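Uncharacterized protein MG376 homolog (Mycoplasma pneumoniae, PDB 2HQL) is a small OB-fold protein that probably binds single-stranded DNA, although its precise role in the cell is not established. Local coordinates at residues Asn9-Gly15 against Ile70-Leu76. Sequence-based numbering, arbitrary orientation.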
ATOM      1  N   ASN A   9      -2.836   4.569  -8.993  1.00 24.22           N
ATOM      2  CA  ASN A   9      -1.970   3.781  -8.125  1.00 24.21           C
ATOM      3  C   ASN A   9      -0.669   4.511  -7.805  1.00 23.96           C
ATOM      4  O   ASN A   9       0.323   4.359  -8.519  1.00 23.34           O
ATOM      5  CB  ASN A   9      -1.632   2.427  -8.766  1.00 21.54           C
ATOM      6  CG  ASN A   9      -1.055   1.439  -7.763  1.00 19.65           C
ATOM      7  OD1 ASN A   9      -0.361   1.824  -6.826  1.00 20.13           O
ATOM      8  ND2 ASN A   9      -1.336   0.162  -7.962  1.00 18.52           N
ATOM      9  N   ARG A  10      -0.684   5.300  -6.733  1.00 24.19           N
ATOM     10  CA  ARG A  10       0.499   6.031  -6.292  1.00 23.71           C
ATOM     11  C   ARG A  10       0.628   5.950  -4.764  1.00 23.98           C
ATOM     12  O   ARG A  10      -0.363   6.056  -4.037  1.00 22.75           O
ATOM     13  CB  ARG A  10       0.425   7.480  -6.766  1.00 23.41           C
ATOM     14  CG  ARG A  10       0.455   7.576  -8.275  1.00 27.48           C
ATOM     15  CD  ARG A  10       0.625   8.983  -8.791  1.00 31.05           C
ATOM     16  NE  ARG A  10       1.805   9.643  -8.243  1.00 35.10           N
ATOM     17  CZ  ARG A  10       2.288  10.793  -8.704  1.00 35.74           C
ATOM     18  NH1 ARG A  10       1.692  11.393  -9.725  1.00 38.16           N
ATOM     19  NH2 ARG A  10       3.344  11.357  -8.130  1.00 35.39           N
ATOM     20  N   VAL A  11       1.856   5.738  -4.292  1.00 23.75           N
ATOM     21  CA  VAL A  11       2.147   5.611  -2.865  1.00 22.91           C
ATOM     22  C   VAL A  11       3.350   6.470  -2.496  1.00 22.96           C
ATOM     23  O   VAL A  11       4.321   6.518  -3.239  1.00 24.78           O
ATOM     24  CB  VAL A  11       2.518   4.148  -2.506  1.00 23.08           C
ATOM     25  CG1 VAL A  11       2.617   3.966  -0.999  1.00 21.55           C
ATOM     26  CG2 VAL A  11       1.511   3.200  -3.111  1.00 25.22           C
ATOM     27  N   PHE A  12       3.280   7.138  -1.349  1.00 22.21           N
ATOM     28  CA  PHE A  12       4.381   7.952  -0.837  1.00 21.81           C
ATOM     29  C   PHE A  12       4.608   7.437   0.578  1.00 20.73           C
ATOM     30  O   PHE A  12       3.688   7.415   1.401  1.00 20.70           O
ATOM     31  CB  PHE A  12       3.994   9.425  -0.816  1.00 21.24           C
ATOM     32  CG  PHE A  12       3.759   9.989  -2.174  1.00 22.77           C
ATOM     33  CD1 PHE A  12       4.757  10.705  -2.821  1.00 22.39           C
ATOM     34  CD2 PHE A  12       2.546   9.780  -2.825  1.00 22.47           C
ATOM     35  CE1 PHE A  12       4.559  11.200  -4.094  1.00 21.60           C
ATOM     36  CE2 PHE A  12       2.334  10.272  -4.109  1.00 22.92           C
ATOM     37  CZ  PHE A  12       3.343  10.986  -4.745  1.00 21.87           C
ATOM     38  N   LEU A  13       5.830   7.023   0.871  1.00 18.97           N
ATOM     39  CA  LEU A  13       6.093   6.453   2.175  1.00 18.57           C
ATOM     40  C   LEU A  13       7.526   6.650   2.613  1.00 19.85           C
ATOM     41  O   LEU A  13       8.414   6.809   1.788  1.00 21.16           O
ATOM     42  CB  LEU A  13       5.782   4.960   2.117  1.00 16.09           C
ATOM     43  CG  LEU A  13       5.733   4.084   3.362  1.00 14.80           C
ATOM     44  CD1 LEU A  13       4.539   4.459   4.237  1.00 12.02           C
ATOM     45  CD2 LEU A  13       5.627   2.640   2.898  1.00 13.94           C
ATOM     46  N   GLU A  14       7.740   6.613   3.924  1.00 22.75           N
ATOM     47  CA  GLU A  14       9.062   6.775   4.513  1.00 23.39           C
ATOM     48  C   GLU A  14       9.225   5.887   5.740  1.00 22.18           C
ATOM     49  O   GLU A  14       8.290   5.695   6.507  1.00 24.15           O
ATOM     50  CB  GLU A  14       9.283   8.230   4.931  1.00 27.59           C
ATOM     51  CG  GLU A  14      10.341   8.363   6.012  1.00 33.15           C
ATOM     52  CD  GLU A  14      10.456   9.756   6.578  1.00 37.35           C
ATOM     53  OE1 GLU A  14       9.454  10.507   6.555  1.00 40.80           O
ATOM     54  OE2 GLU A  14      11.554  10.091   7.067  1.00 39.40           O
ATOM     55  N   GLY A  15      10.421   5.352   5.929  1.00 22.08           N
ATOM     56  CA  GLY A  15      10.671   4.521   7.088  1.00 20.46           C
ATOM     57  C   GLY A  15      12.149   4.255   7.251  1.00 20.58           C
ATOM     58  O   GLY A  15      12.969   4.763   6.486  1.00 19.98           O
ATOM     59  N   ILE A  70      14.554   6.292   4.542  1.00 26.69           N
ATOM     60  CA  ILE A  70      14.391   6.533   3.121  1.00 24.66           C
ATOM     61  C   ILE A  70      12.933   6.875   2.871  1.00 24.69           C
ATOM     62  O   ILE A  70      12.045   6.329   3.526  1.00 24.62           O
ATOM     63  CB  ILE A  70      14.778   5.295   2.270  1.00 23.68           C
ATOM     64  CG1 ILE A  70      14.700   5.660   0.776  1.00 20.73           C
ATOM     65  CG2 ILE A  70      13.847   4.117   2.601  1.00 24.24           C
ATOM     66  CD1 ILE A  70      15.219   4.611  -0.177  1.00 16.24           C
ATOM     67  N   SER A  71      12.699   7.802   1.942  1.00 24.36           N
ATOM     68  CA  SER A  71      11.349   8.230   1.571  1.00 23.28           C
ATOM     69  C   SER A  71      11.242   7.973   0.089  1.00 21.45           C
ATOM     70  O   SER A  71      12.206   8.194  -0.632  1.00 21.26           O
ATOM     71  CB  SER A  71      11.149   9.731   1.821  1.00 23.44           C
ATOM     72  OG  SER A  71      11.383  10.070   3.178  1.00 26.27           O
ATOM     73  N   ILE A  72      10.086   7.514  -0.378  1.00 20.57           N
ATOM     74  CA  ILE A  72       9.923   7.252  -1.806  1.00 19.20           C
ATOM     75  C   ILE A  72       8.536   7.585  -2.338  1.00 19.27           C
ATOM     76  O   ILE A  72       7.642   8.016  -1.606  1.00 17.14           O
ATOM     77  CB  ILE A  72      10.155   5.745  -2.165  1.00 20.47           C
ATOM     78  CG1 ILE A  72       9.102   4.878  -1.459  1.00 19.55           C
ATOM     79  CG2 ILE A  72      11.574   5.298  -1.795  1.00 18.51           C
ATOM     80  CD1 ILE A  72       8.934   3.501  -2.066  1.00 22.28           C
ATOM     81  N   GLU A  73       8.396   7.370  -3.643  1.00 20.25           N
ATOM     82  CA  GLU A  73       7.141   7.510  -4.364  1.00 19.70           C
ATOM     83  C   GLU A  73       7.083   6.156  -5.067  1.00 19.18           C
ATOM     84  O   GLU A  73       8.059   5.736  -5.682  1.00 20.65           O
ATOM     85  CB  GLU A  73       7.202   8.629  -5.400  1.00 20.72           C
ATOM     86  CG  GLU A  73       5.821   9.058  -5.893  1.00 24.17           C
ATOM     87  CD  GLU A  73       5.505   8.616  -7.308  1.00 25.59           C
ATOM     88  OE1 GLU A  73       6.289   8.980  -8.209  1.00 28.89           O
ATOM     89  OE2 GLU A  73       4.478   7.923  -7.525  1.00 25.89           O
ATOM     90  N   GLY A  74       5.970   5.449  -4.969  1.00 18.40           N
ATOM     91  CA  GLY A  74       5.931   4.157  -5.619  1.00 17.58           C
ATOM     92  C   GLY A  74       4.554   3.701  -6.014  1.00 17.19           C
ATOM     93  O   GLY A  74       3.578   4.449  -5.906  1.00 17.67           O
ATOM     94  N   ILE A  75       4.482   2.455  -6.466  1.00 16.71           N
ATOM     95  CA  ILE A  75       3.231   1.857  -6.909  1.00 15.37           C
ATOM     96  C   ILE A  75       2.933   0.611  -6.071  1.00 14.28           C
ATOM     97  O   ILE A  75       3.750  -0.303  -5.970  1.00 13.85           O
ATOM     98  CB  ILE A  75       3.326   1.483  -8.401  1.00 13.56           C
ATOM     99  CG1 ILE A  75       3.878   2.672  -9.197  1.00 15.80           C
ATOM    100  CG2 ILE A  75       1.975   1.133  -8.936  1.00 15.82           C
ATOM    101  CD1 ILE A  75       4.144   2.374 -10.665  1.00 12.42           C
ATOM    102  N   LEU A  76       1.758   0.580  -5.462  1.00 15.01           N
ATOM    103  CA  LEU A  76       1.389  -0.559  -4.636  1.00 14.41           C
ATOM    104  C   LEU A  76       1.055  -1.808  -5.464  1.00 15.28           C
ATOM    105  O   LEU A  76       0.129  -1.802  -6.281  1.00 15.49           O
ATOM    106  CB  LEU A  76       0.213  -0.175  -3.740  1.00 14.55           C
ATOM    107  CG  LEU A  76       0.037  -0.991  -2.462  1.00 13.80           C
ATOM    108  CD1 LEU A  76       1.320  -0.977  -1.645  1.00 13.29           C
ATOM    109  CD2 LEU A  76      -1.098  -0.411  -1.662  1.00 12.52           C
TER
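The carboxamide of Asn9 pairs with the backbone of Leu76 at both of its ends. Its OD1 accepts from Leu76 N at 2.8 Å, on a bent path, while ND2 gives a straighter bond (167°) to Leu76 O at 3.0 Å, the acceptor lying in the amide plane. With CG swung anti to the backbone N (chi1 -165°), the amide reaches across to Leu76 and takes the place of main-chain pairing at this end of the ladder. Leu76 O also accepts from Tyr48 OH of the second subunit. Main-chain bonds then join Val11 with Gly74, Leu13 with Ile72 and Gly15 with Ile70 in both directions, the shortest being Gly74 N to Val11 O, 2.6 Å. Arg10 NE and Glu73 OE2 form a salt bridge (3.3 Å) whose hydrogen bond is weak, with the guanidinium and carboxylate planes 50° apart. This antiparallel ladder joins the first strand of the OB fold to strand 69-81, bringing together the two ends of the 1-2-3-5-4 strand order. Residues 9-13 also pair antiparallel with a strand of the second subunit, so that the sheet runs on across the interface. On the face of Phe12 and Glu14, Ser71 OG lies against Glu14 CB (3.3 Å). On the Leu13 and Ile72 face, Val11 CG2 packs against Leu76 CB at 3.7 Å, and Ile70 reaches helix 54-64 at Leu60 and His63.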